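PDB 3LME: possible translation initiation inhibitor from Rhodopseudomonas palustris, which is of unknown function but belongs to the YjgF-like superfamily of small trimeric alpha-beta proteins. Local coordinates for residues G26-I31 / T125-A130; A50-M55 / D118-D123; V74-F79 / P102-T107. The protein carries 1 engineered substitution. All blocks are in the same frame, centred on the assembly; numbering follows the deposited sequence.

Interaction 1. Residues G26-I31 / T125-A130; sequences GDFVFI and TFYAPA
F28 and Y127, V29 and F126, and F30 and T125 face one another on two antiparallel strands, 28-31 and 125-127, whose short axes approach to 4.6 Å. V29 and F126 form the hydrogen-bonded pair: V29 N donates to F126 O (2.8 Å), and F126 N returns a bond to V29 O (2.7 Å). F28 with Y127 and F30 with T125 are non-hydrogen-bonded pairs. Beyond the strand end the ladder gains one more rung, from A128 N to D27 O (2.8 Å), which ties the turn after G26 to the C-terminal tail.

F28, F30, T125 and Y127 share one face of the sheet. Y127 CD1 lies over one face of the F28 ring, 3.8 Å from F28 CZ, but the ring planes meet obliquely at 47°. In Y127, CG stands opposite the backbone N across the CA-CB bond (chi1 180°), and the ring end comes nearer the partner segment, CE1 reaching 3.6 Å from D27 CB; P129 CD lies over the centre of the same ring. Next along, the methyl T125 CG2 sits over the face of the F30 ring, a CH-pi contact at 4.2 Å from its centroid. Beta-branched T125 suits this place because its methyl serves the ring while its OG1 makes a weak hydrogen bond to R75 of the second subunit. On the other face V29 and F126 pack through their CB atoms, and the I31 side chain approaches the F126 ring obliquely, I31 CG1 3.8 Å from F126 CE1.

I31 and F126 lie against helix 48-64, through M59, A62, L60 and A63, whereas F28 meets F30 of the third subunit and F30 meets R75 of the second. Within the sheet, strand 22-25 flanks 28-35 and strand 73-80 flanks 120-127.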
loop_
_atom_site.group_PDB
_atom_site.type_symbol
_atom_site.label_atom_id
_atom_site.label_comp_id
_atom_site.label_asym_id
_atom_site.label_seq_id
_atom_site.Cartn_x
_atom_site.Cartn_y
_atom_site.Cartn_z
ATOM N N GLY A 26 -6.484 -9.349 -14.427
ATOM C CA GLY A 26 -6.201 -8.878 -15.785
ATOM C C GLY A 26 -4.717 -8.900 -16.090
ATOM O O GLY A 26 -4.103 -9.952 -16.106
ATOM N N ASP A 27 -4.136 -7.726 -16.307
ATOM C CA ASP A 27 -2.698 -7.601 -16.576
ATOM C C ASP A 27 -1.876 -7.503 -15.310
ATOM O O ASP A 27 -0.648 -7.692 -15.367
ATOM C CB ASP A 27 -2.378 -6.372 -17.431
ATOM C CG ASP A 27 -3.031 -6.421 -18.786
ATOM O OD1 ASP A 27 -3.282 -7.543 -19.316
ATOM O OD2 ASP A 27 -3.313 -5.317 -19.315
ATOM N N PHE A 28 -2.523 -7.189 -14.185
ATOM C CA PHE A 28 -1.781 -6.964 -12.965
ATOM C C PHE A 28 -1.661 -8.197 -12.092
ATOM O O PHE A 28 -2.534 -9.079 -12.126
ATOM C CB PHE A 28 -2.389 -5.834 -12.175
ATOM C CG PHE A 28 -2.167 -4.506 -12.782
ATOM C CD1 PHE A 28 -1.126 -3.703 -12.345
ATOM C CD2 PHE A 28 -3.003 -4.043 -13.799
ATOM C CE1 PHE A 28 -0.921 -2.454 -12.915
ATOM C CE2 PHE A 28 -2.816 -2.804 -14.369
ATOM C CZ PHE A 28 -1.774 -2.009 -13.935
ATOM N N VAL A 29 -0.579 -8.254 -11.312
ATOM C CA VAL A 29 -0.367 -9.316 -10.342
ATOM C C VAL A 29 -0.020 -8.753 -8.963
ATOM O O VAL A 29 0.987 -8.032 -8.801
ATOM C CB VAL A 29 0.738 -10.228 -10.801
ATOM C CG1 VAL A 29 1.093 -11.228 -9.702
ATOM C CG2 VAL A 29 0.313 -10.927 -12.097
ATOM N N PHE A 30 -0.859 -9.087 -7.978
ATOM C CA PHE A 30 -0.725 -8.563 -6.627
ATOM C C PHE A 30 -0.204 -9.644 -5.717
ATOM O O PHE A 30 -0.886 -10.596 -5.447
ATOM C CB PHE A 30 -2.078 -8.070 -6.097
ATOM C CG PHE A 30 -2.674 -6.919 -6.895
ATOM C CD1 PHE A 30 -2.624 -5.625 -6.410
ATOM C CD2 PHE A 30 -3.284 -7.143 -8.126
ATOM C CE1 PHE A 30 -3.176 -4.569 -7.138
ATOM C CE2 PHE A 30 -3.825 -6.107 -8.858
ATOM C CZ PHE A 30 -3.774 -4.814 -8.364
ATOM N N ILE A 31 1.006 -9.499 -5.230
ATOM C CA ILE A 31 1.519 -10.474 -4.317
ATOM C C ILE A 31 1.233 -10.061 -2.864
ATOM O O ILE A 31 1.485 -8.912 -2.468
ATOM C CB ILE A 31 3.020 -10.695 -4.572
ATOM C CG1 ILE A 31 3.261 -11.032 -6.049
ATOM C CG2 ILE A 31 3.562 -11.772 -3.672
ATOM C CD1 ILE A 31 2.584 -12.343 -6.571
ATOM N N THR A 125 3.674 -5.521 -6.325
ATOM C CA THR A 125 2.635 -5.391 -7.356
ATOM C C THR A 125 3.306 -5.347 -8.733
ATOM O O THR A 125 4.255 -4.604 -8.945
ATOM C CB THR A 125 1.811 -4.124 -7.114
ATOM O OG1 THR A 125 1.376 -4.132 -5.757
ATOM C CG2 THR A 125 0.602 -4.048 -8.036
ATOM N N PHE A 126 2.830 -6.181 -9.648
ATOM C CA PHE A 126 3.496 -6.363 -10.933
ATOM C C PHE A 126 2.524 -6.114 -12.091
ATOM O O PHE A 126 1.307 -6.341 -11.970
ATOM C CB PHE A 126 4.073 -7.770 -11.041
ATOM C CG PHE A 126 5.120 -8.103 -9.994
ATOM C CD1 PHE A 126 4.761 -8.352 -8.666
ATOM C CD2 PHE A 126 6.445 -8.225 -10.345
ATOM C CE1 PHE A 126 5.721 -8.667 -7.719
ATOM C CE2 PHE A 126 7.409 -8.545 -9.406
ATOM C CZ PHE A 126 7.057 -8.762 -8.089
ATOM N N TYR A 127 3.071 -5.643 -13.211
ATOM C CA TYR A 127 2.320 -5.448 -14.444
ATOM C C TYR A 127 2.904 -6.388 -15.433
ATOM O O TYR A 127 4.056 -6.188 -15.827
ATOM C CB TYR A 127 2.562 -4.056 -14.974
ATOM C CG TYR A 127 1.849 -3.726 -16.255
ATOM C CD1 TYR A 127 0.461 -3.846 -16.357
ATOM C CD2 TYR A 127 2.551 -3.230 -17.348
ATOM C CE1 TYR A 127 -0.215 -3.508 -17.531
ATOM C CE2 TYR A 127 1.901 -2.881 -18.519
ATOM C CZ TYR A 127 0.508 -3.028 -18.611
ATOM O OH TYR A 127 -0.142 -2.693 -19.781
ATOM N N ALA A 128 2.130 -7.387 -15.853
ATOM C CA ALA A 128 2.639 -8.404 -16.749
ATOM C C ALA A 128 1.621 -8.791 -17.819
ATOM O O ALA A 128 1.054 -9.885 -17.750
ATOM C CB ALA A 128 3.025 -9.613 -15.941
ATOM N N PRO A 129 1.388 -7.919 -18.828
ATOM C CA PRO A 129 0.326 -8.174 -19.820
ATOM C C PRO A 129 0.415 -9.567 -20.426
ATOM O O PRO A 129 1.513 -10.079 -20.611
ATOM C CB PRO A 129 0.610 -7.141 -20.903
ATOM C CG PRO A 129 1.256 -6.053 -20.218
ATOM C CD PRO A 129 2.120 -6.678 -19.138
ATOM N N ALA A 130 -0.734 -10.182 -20.710
ATOM C CA ALA A 130 -0.791 -11.487 -21.426
ATOM C C ALA A 130 -0.881 -11.288 -22.952
ATOM O O ALA A 130 0.151 -11.178 -23.635
ATOM C CB ALA A 130 -1.974 -12.365 -20.915
#

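Interaction 2. Residues A50-M55 / D118-D123; sequences ARIRRM and DIAEID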
loop_
_atom_site.group_PDB
_atom_site.type_symbol
_atom_site.label_atom_id
_atom_site.label_comp_id
_atom_site.label_asym_id
_atom_site.label_seq_id
_atom_site.Cartn_x
_atom_site.Cartn_y
_atom_site.Cartn_z
ATOM N N ALA A 50 20.541 -12.984 4.364
ATOM C CA ALA A 50 19.894 -14.199 3.930
ATOM C C ALA A 50 18.404 -14.022 4.107
ATOM O O ALA A 50 17.641 -14.441 3.253
ATOM C CB ALA A 50 20.401 -15.384 4.728
ATOM N N ARG A 51 17.986 -13.374 5.195
ATOM C CA ARG A 51 16.561 -13.183 5.497
ATOM C C ARG A 51 15.857 -12.330 4.471
ATOM O O ARG A 51 14.795 -12.684 3.978
ATOM C CB ARG A 51 16.402 -12.521 6.842
ATOM C CG ARG A 51 15.015 -12.580 7.366
ATOM C CD ARG A 51 14.751 -13.882 8.106
ATOM N NE ARG A 51 14.015 -13.578 9.323
ATOM C CZ ARG A 51 14.571 -13.475 10.530
ATOM N NH1 ARG A 51 13.807 -13.163 11.576
ATOM N NH2 ARG A 51 15.870 -13.712 10.695
ATOM N N ILE A 52 16.467 -11.199 4.155
ATOM C CA ILE A 52 15.932 -10.283 3.198
ATOM C C ILE A 52 15.985 -10.826 1.773
ATOM O O ILE A 52 14.977 -10.703 1.035
ATOM C CB ILE A 52 16.620 -8.937 3.316
ATOM C CG1 ILE A 52 16.020 -8.180 4.499
ATOM C CG2 ILE A 52 16.437 -8.128 2.032
ATOM C CD1 ILE A 52 16.907 -7.134 5.050
ATOM N N ARG A 53 17.123 -11.420 1.371
ATOM C CA ARG A 53 17.211 -12.080 0.046
ATOM C C ARG A 53 16.065 -13.101 -0.098
ATOM O O ARG A 53 15.367 -13.136 -1.121
ATOM C CB ARG A 53 18.594 -12.714 -0.205
ATOM C CG ARG A 53 18.752 -13.502 -1.529
ATOM C CD ARG A 53 18.282 -12.678 -2.762
ATOM N NE ARG A 53 18.389 -13.324 -4.096
ATOM C CZ ARG A 53 19.464 -13.267 -4.890
ATOM N NH1 ARG A 53 20.549 -12.637 -4.478
ATOM N NH2 ARG A 53 19.459 -13.846 -6.092
ATOM N N ARG A 54 15.832 -13.863 0.962
ATOM C CA ARG A 54 14.804 -14.876 0.939
ATOM C C ARG A 54 13.398 -14.303 0.872
ATOM O O ARG A 54 12.503 -14.913 0.280
ATOM C CB ARG A 54 14.937 -15.792 2.148
ATOM C CG ARG A 54 14.069 -17.043 2.100
ATOM C CD ARG A 54 14.529 -17.890 0.970
ATOM N NE ARG A 54 14.182 -19.278 1.219
ATOM C CZ ARG A 54 15.022 -20.202 1.672
ATOM N NH1 ARG A 54 16.283 -19.898 1.946
ATOM N NH2 ARG A 54 14.576 -21.442 1.859
ATOM N N MET A 55 13.190 -13.149 1.502
ATOM C CA MET A 55 11.927 -12.420 1.391
ATOM C C MET A 55 11.698 -12.031 -0.071
ATOM O O MET A 55 10.619 -12.284 -0.627
ATOM C CB MET A 55 11.950 -11.195 2.291
ATOM C CG MET A 55 10.742 -10.255 2.187
ATOM S SD MET A 55 10.983 -8.832 3.271
ATOM C CE MET A 55 12.245 -7.927 2.345
ATOM N N ASP A 118 9.397 -11.124 12.625
ATOM C CA ASP A 118 10.367 -10.975 11.537
ATOM C C ASP A 118 10.905 -9.538 11.445
ATOM O O ASP A 118 10.321 -8.603 12.008
ATOM C CB ASP A 118 9.733 -11.402 10.202
ATOM C CG ASP A 118 10.757 -12.009 9.216
ATOM O OD1 ASP A 118 11.834 -11.405 8.964
ATOM O OD2 ASP A 118 10.480 -13.114 8.690
ATOM N N ILE A 119 12.021 -9.374 10.742
ATOM C CA ILE A 119 12.623 -8.061 10.550
ATOM C C ILE A 119 12.165 -7.286 9.309
ATOM O O ILE A 119 12.465 -6.115 9.177
ATOM C CB ILE A 119 14.153 -8.144 10.542
ATOM C CG1 ILE A 119 14.668 -8.753 9.229
ATOM C CG2 ILE A 119 14.628 -8.894 11.758
ATOM C CD1 ILE A 119 16.172 -8.785 9.139
ATOM N N ALA A 120 11.443 -7.922 8.405
ATOM C CA ALA A 120 11.089 -7.294 7.145
ATOM C C ALA A 120 9.973 -8.058 6.466
ATOM O O ALA A 120 9.969 -9.291 6.454
ATOM C CB ALA A 120 12.295 -7.195 6.223
ATOM N N GLU A 121 9.029 -7.320 5.903
ATOM C CA GLU A 121 7.972 -7.912 5.117
ATOM C C GLU A 121 7.794 -7.017 3.894
ATOM O O GLU A 121 8.041 -5.813 3.981
ATOM C CB GLU A 121 6.708 -7.966 5.953
ATOM C CG GLU A 121 5.555 -8.708 5.326
ATOM C CD GLU A 121 4.488 -9.053 6.345
ATOM O OE1 GLU A 121 3.377 -9.438 5.938
ATOM O OE2 GLU A 121 4.757 -8.946 7.566
ATOM N N ILE A 122 7.405 -7.596 2.757
ATOM C CA ILE A 122 7.348 -6.822 1.522
ATOM C C ILE A 122 6.056 -7.033 0.775
ATOM O O ILE A 122 5.528 -8.113 0.801
ATOM C CB ILE A 122 8.599 -7.061 0.596
ATOM C CG1 ILE A 122 8.577 -6.138 -0.632
ATOM C CG2 ILE A 122 8.690 -8.511 0.109
ATOM C CD1 ILE A 122 9.920 -5.967 -1.304
ATOM N N ASP A 123 5.557 -5.976 0.138
ATOM C CA ASP A 123 4.382 -6.015 -0.746
ATOM C C ASP A 123 4.762 -5.683 -2.176
ATOM O O ASP A 123 5.307 -4.614 -2.436
ATOM C CB ASP A 123 3.357 -4.982 -0.325
ATOM C CG ASP A 123 2.609 -5.382 0.898
ATOM O OD1 ASP A 123 2.818 -6.533 1.361
ATOM O OD2 ASP A 123 1.812 -4.540 1.391
#
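D118 meets R51 of the helix just before strand 120-123 begins. Its OD1 lies 3.1 Å from R51 NE in a salt bridge whose hydrogen bond is bent and weak (129° at the hydrogen), the guanidinium and carboxylate planes standing 60° apart. The same OD1 turns its anti lone pair to the backbone N of I119 (2.7 Å), and OD2 is hydrogen-bonded to H35. Bends about its CB-CG and CG-CD bonds bring R51 NE, rather than the far end of the guanidinium, to D118 OD1.

I119 points its side chain at the helix, CG1 resting 4.3 Å from R51 CG and CD1 loosely against I52 CD1. A120 follows, small enough for M55 SD to come within 3.6 Å of its CB, while I52 CG1 touches the same methyl. E121 turns to the other side of the sheet, where it packs on T107 of the second subunit. I122 faces the helix again, its CG2 against M55 CG. M55 is extended, CG anti to the backbone N and SD anti to CA, before the last torsion turns CE between A120 and I122.

Helix 50-55 runs nearly along the strand, their directions 19° apart. Apolar contact around flexible, unbranched M55 gives way at the R51 end to polar chemistry: R51, H35 and the I119 N-H all serve the buried D118 carboxylate, consistent with stabilisation of its charged form.

Interaction 3. Residues V74-F79 / P102-T107; sequences VRLTVF and PYPPRT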
loop_
_atom_site.group_PDB
_atom_site.type_symbol
_atom_site.label_atom_id
_atom_site.label_comp_id
_atom_site.label_asym_id
_atom_site.label_seq_id
_atom_site.Cartn_x
_atom_site.Cartn_y
_atom_site.Cartn_z
ATOM N N VAL A 74 5.828 -2.873 -10.421
ATOM C CA VAL A 74 5.431 -1.454 -10.439
ATOM C C VAL A 74 5.428 -0.826 -9.060
ATOM O O VAL A 74 5.456 0.388 -8.965
ATOM C CB VAL A 74 4.090 -1.177 -11.128
ATOM C CG1 VAL A 74 4.144 -1.601 -12.590
ATOM C CG2 VAL A 74 2.982 -1.895 -10.433
ATOM N N ARG A 75 5.395 -1.626 -7.997
ATOM C CA ARG A 75 5.556 -1.055 -6.659
ATOM C C ARG A 75 6.032 -2.062 -5.646
ATOM O O ARG A 75 5.508 -3.173 -5.586
ATOM C CB ARG A 75 4.256 -0.420 -6.132
ATOM C CG ARG A 75 4.444 0.343 -4.831
ATOM C CD ARG A 75 3.095 0.652 -4.150
ATOM N NE ARG A 75 2.315 1.610 -4.923
ATOM C CZ ARG A 75 2.661 2.880 -5.107
ATOM N NH1 ARG A 75 1.903 3.675 -5.857
ATOM N NH2 ARG A 75 3.768 3.351 -4.558
ATOM N N LEU A 76 6.993 -1.645 -4.828
ATOM C CA LEU A 76 7.460 -2.446 -3.721
ATOM C C LEU A 76 7.280 -1.649 -2.442
ATOM O O LEU A 76 7.762 -0.521 -2.351
ATOM C CB LEU A 76 8.934 -2.792 -3.917
ATOM C CG LEU A 76 9.320 -3.631 -5.143
ATOM C CD1 LEU A 76 10.797 -3.891 -5.128
ATOM C CD2 LEU A 76 8.581 -4.946 -5.136
ATOM N N THR A 77 6.572 -2.200 -1.458
ATOM C CA THR A 77 6.487 -1.536 -0.161
ATOM C C THR A 77 7.189 -2.414 0.865
ATOM O O THR A 77 6.710 -3.479 1.226
ATOM C CB THR A 77 5.013 -1.193 0.232
ATOM O OG1 THR A 77 4.304 -0.699 -0.923
ATOM C CG2 THR A 77 4.970 -0.127 1.336
ATOM N N VAL A 78 8.372 -1.996 1.280
ATOM C CA VAL A 78 9.122 -2.760 2.260
ATOM C C VAL A 78 8.875 -2.186 3.646
ATOM O O VAL A 78 9.132 -0.999 3.903
ATOM C CB VAL A 78 10.618 -2.762 1.956
ATOM C CG1 VAL A 78 11.315 -3.919 2.675
ATOM C CG2 VAL A 78 10.836 -2.888 0.485
ATOM N N PHE A 79 8.333 -3.023 4.524
ATOM C CA PHE A 79 8.222 -2.697 5.941
ATOM C C PHE A 79 9.324 -3.432 6.697
ATOM O O PHE A 79 9.476 -4.649 6.595
ATOM C CB PHE A 79 6.856 -3.105 6.479
ATOM C CG PHE A 79 5.712 -2.690 5.605
ATOM C CD1 PHE A 79 5.072 -1.478 5.812
ATOM C CD2 PHE A 79 5.270 -3.513 4.576
ATOM C CE1 PHE A 79 4.013 -1.079 5.007
ATOM C CE2 PHE A 79 4.183 -3.126 3.759
ATOM C CZ PHE A 79 3.565 -1.900 3.984
ATOM N N PRO A 102 17.042 -1.076 -14.575
ATOM C CA PRO A 102 16.335 -0.038 -13.834
ATOM C C PRO A 102 15.562 -0.679 -12.674
ATOM O O PRO A 102 15.156 -1.846 -12.759
ATOM C CB PRO A 102 15.371 0.541 -14.874
ATOM C CG PRO A 102 15.055 -0.655 -15.795
ATOM C CD PRO A 102 16.295 -1.528 -15.779
ATOM N N TYR A 103 15.372 0.093 -11.608
ATOM C CA TYR A 103 14.782 -0.384 -10.375
ATOM C C TYR A 103 13.297 -0.006 -10.226
ATOM O O TYR A 103 12.887 1.048 -10.688
ATOM C CB TYR A 103 15.566 0.230 -9.248
ATOM C CG TYR A 103 17.041 -0.041 -9.282
ATOM C CD1 TYR A 103 17.546 -1.287 -8.900
ATOM C CD2 TYR A 103 17.956 0.964 -9.652
ATOM C CE1 TYR A 103 18.919 -1.542 -8.895
ATOM C CE2 TYR A 103 19.347 0.714 -9.648
ATOM C CZ TYR A 103 19.811 -0.547 -9.259
ATOM O OH TYR A 103 21.159 -0.828 -9.248
ATOM N N PRO A 104 12.488 -0.830 -9.538
ATOM C CA PRO A 104 11.071 -0.475 -9.380
ATOM C C PRO A 104 10.851 0.677 -8.396
ATOM O O PRO A 104 11.712 0.928 -7.550
ATOM C CB PRO A 104 10.439 -1.736 -8.817
ATOM C CG PRO A 104 11.554 -2.722 -8.674
ATOM C CD PRO A 104 12.849 -2.000 -8.737
ATOM N N PRO A 105 9.712 1.388 -8.512
ATOM C CA PRO A 105 9.334 2.372 -7.518
ATOM C C PRO A 105 9.167 1.675 -6.168
ATOM O O PRO A 105 8.672 0.556 -6.104
ATOM C CB PRO A 105 7.974 2.863 -8.009
ATOM C CG PRO A 105 7.925 2.492 -9.430
ATOM C CD PRO A 105 8.658 1.214 -9.526
ATOM N N ARG A 106 9.548 2.349 -5.089
ATOM C CA ARG A 106 9.759 1.661 -3.842
ATOM C C ARG A 106 9.482 2.578 -2.676
ATOM O O ARG A 106 9.792 3.747 -2.731
ATOM C CB ARG A 106 11.224 1.199 -3.790
ATOM C CG ARG A 106 11.699 0.743 -2.447
ATOM C CD ARG A 106 13.168 0.418 -2.458
ATOM N NE ARG A 106 14.010 1.492 -1.965
ATOM C CZ ARG A 106 15.264 1.304 -1.587
ATOM N NH1 ARG A 106 16.001 2.320 -1.155
ATOM N NH2 ARG A 106 15.788 0.082 -1.644
ATOM N N THR A 107 8.933 2.038 -1.598
ATOM C CA THR A 107 8.817 2.786 -0.363
ATOM C C THR A 107 9.245 1.918 0.830
ATOM O O THR A 107 8.766 0.807 0.960
ATOM C CB THR A 107 7.402 3.423 -0.233
ATOM O OG1 THR A 107 7.195 3.857 1.104
ATOM C CG2 THR A 107 6.317 2.438 -0.597
#
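L76 and T107 anchor the parallel strand pairing of a beta-alpha-beta crossover, in which strand 73-80 leads through helix 83-98 to strand 106-110. T107 N donates to L76 O (2.9 Å), and T107 O accepts from V78 N (2.8 Å), so T107 bridges two residues of its neighbour. L76 N in turn bonds P105 O (3.0 Å), extending the ladder back into the proline-rich approach. P105 suits this place because the ladder asks only its carbonyl for a bond; toward V74 O it offers ring CH groups instead of an N-H.

The polar ends of the arginines are engaged elsewhere. R75 reaches T125, I31 and G124 of the third subunit, while R106 bonds Q94 and N91 of helix 83-98 and forms a salt bridge to a bound sulfate ion. V74 and R75 make a classic beta bulge opposite T125 on the other neighbouring strand.

L76 and P104 meet at an angle, L76 CD1 3.8 Å from P104 CG, where M59 and Q94 also touch the leucine. On the opposite face T77 and T107 run side by side. T77 CG2 is anti to its backbone N, T107 CG2 lies between its backbone N and carbonyl carbon, and T77 CG2 meets T107 CG2 at 3.5 Å.

All three contacts are largely buried and meet on one sheet. Interactions 1 and 3 pair strands, antiparallel and parallel respectively, so backbone bonds dominate both; interaction 2 lays helix 48-64 on the sheet and relies on side chains. It lies nearest the chain's centre, about 7 Å away between centres, against about 14 Å for interaction 1, which ends in an exposed tail. Strand 120-127 serves interactions 1 and 2 at its two ends, and strand 73-80 of interaction 3 runs beside it: T125 pairs with V74 and R75, E121 with F79. Aromatic rings mark interaction 1, whereas threonines and arginines carry interaction 3 toward the third subunit.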